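Local coordinates for oligopeptide ABC transporter, periplasmic oligopeptide-binding protein, putative (Thermotoga maritima MSB8, PDB 5IPW) that probably binds oligopeptides in the periplasm and delivers them to an ABC transporter for uptake across the inner membrane, at residues Lys78-Lys89 with Asp616-Pro626; Val119-Tyr127 with Thr234-Trp242. All coordinates share one frame; numbering follows the deposited sequence.

Overall arrangement
Contact 1 (78-89 with 616-626) is the buried one, its centre about 10 Å from the centre of the chain, and sets the late loop between strands 613-614 and 630-631 against the end of helix 73-80 and strand 85-87. Contact 2 (119-127 with 234-242) joins two loops farther out, its centre about 26 Å from the centre of the chain, and is nested along the chain inside the long loop that contact 1 closes. The centres of the two contacts are about 19 Å apart, yet they meet: Ser-240 OG probably makes a hydrogen bond with Ile-80 O, while Trp-242 CH2 packs 3.6 Å from Pro-626 O.

Contact 1 (Lys78-Lys89 with Asp616-Pro626); sequences KLIEVKLAFWDK and DVLRTPLNAMP
Lys-78 and Leu-622 at one end, and Lys-89 and Asn-623 at the other, bring the two backbones together, with CA-CA distances of 5.6 and 5.5 Å; between them the 78-89 chain bows outward and the 616-626 loop fills the bow. Arg-619 is central. Its chain folds back at chi2 (-54°) and chi3 (-60°), turning the guanidinium toward Glu-81, whose carboxylate lies nearly coplanar with it, the planes 14° apart. Arg-619 NE gives an almost straight bond to the syn lone pair of Glu-81 OE1 at 2.9 Å, and Lys-83 NZ grips the same OE1 from above the carboxylate plane. Lys-78, long and extended, lays CE over one guanidinium face and carries NZ to 2.7 Å from Asp-616 OD2, which it meets on the anti side. Replacing Arg-619 by alanine removes the guanidinium and would probably leave the Glu-81 carboxylate, of the charges described, with Lys-83 alone, and a gap beside Lys-78 CE. Apolar contacts flank the charges: Leu-79 CD2 touches Pro-621 CG at 3.6 Å, and Leu-622 CD2 packs beside Lys-83 CE. Met-625, slim and flexible, sets CE over the centre of the Phe-86 ring, 3.5 Å from its centroid. Trp-87 NE1 bonds to Val-617 O at 2.9 Å, tilted out of the ring plane, while Leu-618 CD2 sits over a face of the five-membered ring of the indole. A five-residue salt-bridge network beside a Met-aromatic contact thus ties the late chain to the edge strand 85-87, consistent with the family 5 binding-protein fold, whose C-terminal part returns to the lobe begun by the N-terminal part.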
# COMPACT_ATOMS: atom_id res chain seq x y z
N LYS A 78 -9.44 -1.05 -7.65
CA LYS A 78 -8.07 -0.59 -7.86
C LYS A 78 -7.72 -0.28 -9.32
O LYS A 78 -6.66 0.29 -9.58
CB LYS A 78 -7.09 -1.58 -7.26
CG LYS A 78 -7.12 -1.57 -5.75
CD LYS A 78 -6.35 -2.73 -5.15
CE LYS A 78 -6.24 -2.59 -3.64
NZ LYS A 78 -5.75 -3.84 -3.00
N LEU A 79 -8.58 -0.65 -10.26
CA LEU A 79 -8.48 -0.17 -11.64
C LEU A 79 -9.14 1.19 -11.80
O LEU A 79 -8.74 1.99 -12.64
CB LEU A 79 -9.17 -1.12 -12.62
CG LEU A 79 -8.56 -2.51 -12.77
CD1 LEU A 79 -9.27 -3.24 -13.90
CD2 LEU A 79 -7.07 -2.42 -13.05
N ILE A 80 -10.15 1.42 -10.97
CA ILE A 80 -11.21 2.36 -11.25
C ILE A 80 -11.14 3.61 -10.36
O ILE A 80 -11.80 4.61 -10.62
CB ILE A 80 -12.56 1.59 -11.10
CG1 ILE A 80 -13.33 1.64 -12.40
CG2 ILE A 80 -13.40 2.01 -9.89
CD1 ILE A 80 -12.69 0.75 -13.44
N GLU A 81 -10.31 3.55 -9.33
CA GLU A 81 -10.28 4.55 -8.28
C GLU A 81 -9.74 5.89 -8.74
O GLU A 81 -8.83 5.97 -9.57
CB GLU A 81 -9.47 4.05 -7.08
CG GLU A 81 -10.30 3.30 -6.06
CD GLU A 81 -9.45 2.49 -5.10
OE1 GLU A 81 -8.38 2.98 -4.67
OE2 GLU A 81 -9.85 1.35 -4.79
N VAL A 82 -10.30 6.95 -8.17
CA VAL A 82 -9.82 8.30 -8.41
C VAL A 82 -9.68 9.03 -7.08
O VAL A 82 -10.42 8.78 -6.13
CB VAL A 82 -10.75 9.10 -9.37
CG1 VAL A 82 -10.75 8.47 -10.75
CG2 VAL A 82 -12.17 9.19 -8.82
N LYS A 83 -8.71 9.94 -7.04
CA LYS A 83 -8.33 10.62 -5.81
C LYS A 83 -8.33 12.12 -6.05
O LYS A 83 -8.23 12.57 -7.19
CB LYS A 83 -6.92 10.17 -5.38
CG LYS A 83 -6.70 8.66 -5.44
CD LYS A 83 -7.56 7.92 -4.43
CE LYS A 83 -7.42 6.42 -4.56
NZ LYS A 83 -8.42 5.71 -3.70
N LEU A 84 -8.45 12.90 -4.97
CA LEU A 84 -8.26 14.34 -5.07
C LEU A 84 -6.83 14.58 -5.50
O LEU A 84 -6.55 15.44 -6.33
CB LEU A 84 -8.51 15.02 -3.73
CG LEU A 84 -9.97 15.07 -3.28
CD1 LEU A 84 -10.08 15.68 -1.89
CD2 LEU A 84 -10.81 15.87 -4.26
N ALA A 85 -5.93 13.80 -4.93
CA ALA A 85 -4.55 13.82 -5.34
C ALA A 85 -4.02 12.41 -5.26
O ALA A 85 -4.23 11.71 -4.26
CB ALA A 85 -3.75 14.75 -4.44
N PHE A 86 -3.35 11.98 -6.32
CA PHE A 86 -2.84 10.62 -6.40
C PHE A 86 -1.48 10.54 -5.76
O PHE A 86 -0.78 11.55 -5.61
CB PHE A 86 -2.72 10.17 -7.86
CG PHE A 86 -4.04 9.99 -8.55
CD1 PHE A 86 -4.73 8.79 -8.44
CD2 PHE A 86 -4.57 11.00 -9.31
CE1 PHE A 86 -5.94 8.62 -9.07
CE2 PHE A 86 -5.79 10.83 -9.96
CZ PHE A 86 -6.47 9.63 -9.83
N TRP A 87 -1.10 9.32 -5.40
CA TRP A 87 0.30 9.01 -5.16
C TRP A 87 1.04 9.29 -6.46
O TRP A 87 0.47 9.16 -7.54
CB TRP A 87 0.51 7.53 -4.82
CG TRP A 87 0.05 7.07 -3.47
CD1 TRP A 87 -0.81 6.04 -3.22
CD2 TRP A 87 0.45 7.58 -2.20
NE1 TRP A 87 -0.98 5.89 -1.86
CE2 TRP A 87 -0.22 6.82 -1.21
CE3 TRP A 87 1.31 8.60 -1.79
CZ2 TRP A 87 -0.06 7.06 0.16
CZ3 TRP A 87 1.47 8.84 -0.43
CH2 TRP A 87 0.79 8.07 0.53
N ASP A 88 2.30 9.66 -6.37
CA ASP A 88 3.17 9.48 -7.52
C ASP A 88 3.41 7.97 -7.65
O ASP A 88 2.87 7.17 -6.87
CB ASP A 88 4.48 10.23 -7.34
CG ASP A 88 5.40 9.58 -6.34
OD1 ASP A 88 4.91 8.99 -5.36
OD2 ASP A 88 6.63 9.66 -6.54
N LYS A 89 4.22 7.57 -8.62
CA LYS A 89 4.48 6.15 -8.85
C LYS A 89 5.17 5.46 -7.65
O LYS A 89 4.84 4.31 -7.33
CB LYS A 89 5.31 5.97 -10.12
CG LYS A 89 5.68 4.53 -10.44
CD LYS A 89 6.73 4.46 -11.53
CE LYS A 89 7.27 3.05 -11.66
NZ LYS A 89 8.24 2.94 -12.77
N ASP A 616 -0.88 -2.69 -1.10
CA ASP A 616 -2.28 -2.27 -1.02
C ASP A 616 -2.39 -0.76 -0.75
O ASP A 616 -3.30 -0.10 -1.26
CB ASP A 616 -3.04 -3.07 0.05
CG ASP A 616 -4.48 -2.58 0.25
OD1 ASP A 616 -4.70 -1.62 1.03
OD2 ASP A 616 -5.41 -3.16 -0.36
N VAL A 617 -1.47 -0.22 0.03
CA VAL A 617 -1.41 1.21 0.31
C VAL A 617 -1.26 2.07 -0.96
O VAL A 617 -1.77 3.18 -1.01
CB VAL A 617 -0.27 1.55 1.31
CG1 VAL A 617 1.07 1.00 0.84
CG2 VAL A 617 -0.18 3.05 1.57
N LEU A 618 -0.57 1.54 -1.97
CA LEU A 618 -0.42 2.26 -3.24
C LEU A 618 -1.53 1.93 -4.23
O LEU A 618 -1.52 2.39 -5.38
CB LEU A 618 0.94 1.94 -3.87
CG LEU A 618 2.18 2.21 -3.02
CD1 LEU A 618 3.42 1.72 -3.76
CD2 LEU A 618 2.31 3.69 -2.70
N ARG A 619 -2.50 1.13 -3.79
CA ARG A 619 -3.69 0.79 -4.58
C ARG A 619 -3.33 0.05 -5.87
O ARG A 619 -4.07 0.13 -6.84
CB ARG A 619 -4.51 2.06 -4.89
CG ARG A 619 -4.71 3.01 -3.71
CD ARG A 619 -5.30 2.32 -2.50
NE ARG A 619 -6.61 1.74 -2.80
CZ ARG A 619 -7.14 0.68 -2.19
NH1 ARG A 619 -6.49 0.05 -1.23
NH2 ARG A 619 -8.33 0.25 -2.57
N THR A 620 -2.21 -0.66 -5.87
CA THR A 620 -1.73 -1.32 -7.08
C THR A 620 -2.87 -2.12 -7.70
O THR A 620 -3.59 -2.81 -6.99
CB THR A 620 -0.52 -2.21 -6.77
OG1 THR A 620 0.56 -1.39 -6.28
CG2 THR A 620 -0.03 -2.94 -8.00
N PRO A 621 -3.06 -2.03 -9.03
CA PRO A 621 -2.24 -1.35 -10.03
C PRO A 621 -2.55 0.12 -10.30
O PRO A 621 -2.02 0.66 -11.26
CB PRO A 621 -2.53 -2.16 -11.29
CG PRO A 621 -3.98 -2.49 -11.16
CD PRO A 621 -4.22 -2.68 -9.67
N LEU A 622 -3.35 0.79 -9.47
CA LEU A 622 -3.60 2.23 -9.66
C LEU A 622 -2.30 3.02 -9.71
O LEU A 622 -2.17 4.03 -10.40
CB LEU A 622 -4.46 2.79 -8.53
CG LEU A 622 -4.87 4.25 -8.69
CD1 LEU A 622 -5.78 4.41 -9.90
CD2 LEU A 622 -5.56 4.76 -7.44
N ASN A 623 -1.35 2.54 -8.94
CA ASN A 623 0.02 3.01 -8.92
C ASN A 623 0.68 3.10 -10.32
O ASN A 623 1.54 3.93 -10.55
CB ASN A 623 0.78 2.01 -8.02
CG ASN A 623 2.19 2.40 -7.78
OD1 ASN A 623 2.56 3.57 -7.93
ND2 ASN A 623 3.02 1.43 -7.39
N ALA A 624 0.28 2.21 -11.23
CA ALA A 624 0.75 2.23 -12.62
C ALA A 624 -0.04 3.19 -13.52
O ALA A 624 0.33 3.42 -14.67
CB ALA A 624 0.67 0.83 -13.20
N MET A 625 -1.15 3.70 -12.99
CA MET A 625 -2.01 4.67 -13.65
C MET A 625 -2.70 4.13 -14.89
O MET A 625 -2.44 4.57 -16.01
CB MET A 625 -1.24 5.98 -13.95
CG MET A 625 -2.08 7.24 -13.73
SD MET A 625 -2.91 7.25 -12.12
CE MET A 625 -3.91 8.71 -12.24
N PRO A 626 -3.62 3.17 -14.71
CA PRO A 626 -4.24 2.46 -15.84
C PRO A 626 -5.14 3.29 -16.75
O PRO A 626 -5.45 2.86 -17.87
CB PRO A 626 -5.05 1.35 -15.17
CG PRO A 626 -5.25 1.81 -13.78
CD PRO A 626 -4.02 2.58 -13.42

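Contact 2 (Val119-Tyr127 with Thr234-Trp242)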
# COMPACT_ATOMS: atom_id res chain seq x y z
N VAL A 119 -16.26 19.97 -13.96
CA VAL A 119 -16.23 18.52 -13.89
C VAL A 119 -17.64 18.01 -13.71
O VAL A 119 -18.39 18.49 -12.86
CB VAL A 119 -15.37 18.00 -12.73
CG1 VAL A 119 -15.58 16.50 -12.54
CG2 VAL A 119 -13.90 18.29 -12.97
N LYS A 120 -18.00 17.01 -14.51
CA LYS A 120 -19.31 16.42 -14.44
C LYS A 120 -19.21 14.94 -14.10
O LYS A 120 -18.25 14.28 -14.49
CB LYS A 120 -20.05 16.64 -15.77
CG LYS A 120 -20.57 18.06 -15.93
CD LYS A 120 -20.85 18.43 -17.39
CE LYS A 120 -19.98 19.59 -17.88
NZ LYS A 120 -18.52 19.28 -17.93
N TRP A 121 -20.19 14.45 -13.34
CA TRP A 121 -20.35 13.01 -13.10
C TRP A 121 -20.64 12.29 -14.41
O TRP A 121 -20.97 12.93 -15.41
CB TRP A 121 -21.51 12.75 -12.13
CG TRP A 121 -21.27 13.23 -10.74
CD1 TRP A 121 -21.59 14.46 -10.23
CD2 TRP A 121 -20.65 12.50 -9.68
NE1 TRP A 121 -21.20 14.54 -8.91
CE2 TRP A 121 -20.62 13.35 -8.55
CE3 TRP A 121 -20.11 11.22 -9.58
CZ2 TRP A 121 -20.07 12.95 -7.33
CZ3 TRP A 121 -19.57 10.83 -8.37
CH2 TRP A 121 -19.55 11.69 -7.26
N SER A 122 -20.54 10.96 -14.40
CA SER A 122 -20.70 10.15 -15.61
C SER A 122 -22.09 10.25 -16.27
O SER A 122 -22.26 9.89 -17.43
CB SER A 122 -20.36 8.69 -15.32
OG SER A 122 -21.19 8.16 -14.30
N ASP A 123 -23.08 10.73 -15.53
CA ASP A 123 -24.41 11.01 -16.08
C ASP A 123 -24.60 12.45 -16.57
O ASP A 123 -25.67 12.78 -17.07
CB ASP A 123 -25.50 10.70 -15.04
CG ASP A 123 -25.51 11.69 -13.87
OD1 ASP A 123 -24.50 12.38 -13.65
OD2 ASP A 123 -26.53 11.77 -13.17
N GLY A 124 -23.58 13.29 -16.41
CA GLY A 124 -23.65 14.69 -16.86
C GLY A 124 -23.84 15.72 -15.76
O GLY A 124 -23.59 16.89 -15.96
N ALA A 125 -24.30 15.29 -14.58
CA ALA A 125 -24.57 16.22 -13.49
C ALA A 125 -23.28 16.85 -12.97
O ALA A 125 -22.22 16.23 -13.04
CB ALA A 125 -25.30 15.51 -12.37
N PRO A 126 -23.35 18.09 -12.47
CA PRO A 126 -22.14 18.76 -12.01
C PRO A 126 -21.54 18.18 -10.73
O PRO A 126 -22.25 17.83 -9.79
CB PRO A 126 -22.58 20.21 -11.79
CG PRO A 126 -24.06 20.17 -11.71
CD PRO A 126 -24.50 19.01 -12.54
N TYR A 127 -20.22 18.10 -10.71
CA TYR A 127 -19.48 17.68 -9.54
C TYR A 127 -18.96 18.92 -8.85
O TYR A 127 -18.31 19.76 -9.48
CB TYR A 127 -18.32 16.78 -9.95
CG TYR A 127 -17.41 16.43 -8.81
CD1 TYR A 127 -17.87 15.69 -7.73
CD2 TYR A 127 -16.09 16.84 -8.79
CE1 TYR A 127 -17.04 15.37 -6.68
CE2 TYR A 127 -15.25 16.52 -7.74
CZ TYR A 127 -15.73 15.78 -6.68
OH TYR A 127 -14.90 15.45 -5.65
N THR A 234 -25.19 -0.33 -11.71
CA THR A 234 -25.05 0.25 -13.04
C THR A 234 -25.59 1.69 -13.17
O THR A 234 -25.22 2.42 -14.10
CB THR A 234 -25.73 -0.71 -14.05
OG1 THR A 234 -24.75 -1.64 -14.54
CG2 THR A 234 -26.40 -0.00 -15.23
N GLU A 235 -26.46 2.10 -12.25
CA GLU A 235 -27.07 3.42 -12.33
C GLU A 235 -26.32 4.48 -11.54
O GLU A 235 -26.64 5.65 -11.64
CB GLU A 235 -28.53 3.35 -11.86
CG GLU A 235 -29.43 2.60 -12.82
CD GLU A 235 -29.67 3.36 -14.11
OE1 GLU A 235 -29.89 4.59 -14.05
OE2 GLU A 235 -29.66 2.73 -15.19
N LEU A 236 -25.32 4.07 -10.77
CA LEU A 236 -24.58 4.98 -9.90
C LEU A 236 -23.65 5.92 -10.69
O LEU A 236 -22.71 5.46 -11.33
CB LEU A 236 -23.77 4.16 -8.90
CG LEU A 236 -22.91 4.93 -7.91
CD1 LEU A 236 -23.81 5.77 -7.02
CD2 LEU A 236 -22.05 4.00 -7.07
N PRO A 237 -23.90 7.24 -10.66
CA PRO A 237 -22.97 8.16 -11.31
C PRO A 237 -21.59 8.05 -10.70
O PRO A 237 -21.46 7.84 -9.49
CB PRO A 237 -23.56 9.54 -11.01
CG PRO A 237 -25.01 9.28 -10.81
CD PRO A 237 -25.06 7.95 -10.11
N THR A 238 -20.57 8.20 -11.53
CA THR A 238 -19.20 7.99 -11.09
C THR A 238 -18.23 9.03 -11.68
O THR A 238 -18.51 9.65 -12.71
CB THR A 238 -18.73 6.56 -11.44
OG1 THR A 238 -17.39 6.33 -10.97
CG2 THR A 238 -18.76 6.33 -12.93
N LEU A 239 -17.09 9.19 -11.00
CA LEU A 239 -15.97 9.99 -11.48
C LEU A 239 -14.86 9.12 -12.07
O LEU A 239 -13.84 9.63 -12.54
CB LEU A 239 -15.41 10.85 -10.33
CG LEU A 239 -16.39 11.92 -9.82
CD1 LEU A 239 -15.95 12.52 -8.50
CD2 LEU A 239 -16.59 13.02 -10.84
N SER A 240 -15.06 7.80 -12.07
CA SER A 240 -14.04 6.87 -12.55
C SER A 240 -13.90 6.89 -14.08
O SER A 240 -14.83 7.26 -14.79
CB SER A 240 -14.37 5.45 -12.09
OG SER A 240 -14.24 5.34 -10.70
N PRO A 241 -12.73 6.49 -14.59
CA PRO A 241 -12.53 6.38 -16.04
C PRO A 241 -13.41 5.32 -16.73
O PRO A 241 -13.67 5.42 -17.93
CB PRO A 241 -11.06 6.00 -16.15
CG PRO A 241 -10.73 5.36 -14.85
CD PRO A 241 -11.52 6.14 -13.84
N TRP A 242 -13.86 4.31 -15.99
CA TRP A 242 -14.85 3.39 -16.52
C TRP A 242 -15.95 3.16 -15.50
O TRP A 242 -15.75 3.38 -14.30
CB TRP A 242 -14.24 2.05 -16.93
CG TRP A 242 -13.10 2.11 -17.89
CD1 TRP A 242 -13.19 2.13 -19.23
CD2 TRP A 242 -11.71 2.10 -17.57
NE1 TRP A 242 -11.93 2.16 -19.79
CE2 TRP A 242 -11.01 2.13 -18.78
CE3 TRP A 242 -10.99 2.07 -16.37
CZ2 TRP A 242 -9.62 2.14 -18.84
CZ3 TRP A 242 -9.60 2.07 -16.43
CH2 TRP A 242 -8.93 2.10 -17.66
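Leu-239 lies over faces of two aromatic rings at once. Its CG sits over the six-membered ring of Trp-121, 4.0 Å from the centroid and offset toward the rim, while its CD1 lies over Tyr-127, 3.7 Å from that ring's centroid. At the indole edge, in plane, are Thr-238 CA and Pro-126 O; the in-plane neighbour of the Tyr-127 ring is Trp-121 NE1. A branched leucine suits this place because its second methyl remains for another partner: Leu-239 CD2 meets Val-119 CG1 at 4.0 Å. With CG placed anti to the carbonyl carbon (chi1 -66°), the branches of Leu-239 reach all three residues. Next to this cluster, Ser-122 and Thr-238 join the backbones. Ser-122 N donates to Thr-238 O at 2.9 Å, and the oxygen Ser-122 OG, held between backbone N and carbonyl carbon (chi1 59°), accepts from Thr-238 N at 2.8 Å, so one small residue engages both backbone polar groups of its partner. Thr-238 OG1 in turn accepts from Ser-240 N, an ST turn that shapes the chain just beyond. Pro-237 packs its CB against Trp-121 CB and its CG near Asp-123, whose OD2 is bound by His-193. Helix 192-195 lies against Pro-237 through His-193 and Tyr-194, Trp-121 NE1 bonds to Asp-131 of helix 129-140, and Leu-98 of strand 94-105 packs against both Leu-239 and Tyr-127, seating the two loops between these helices and the sheet.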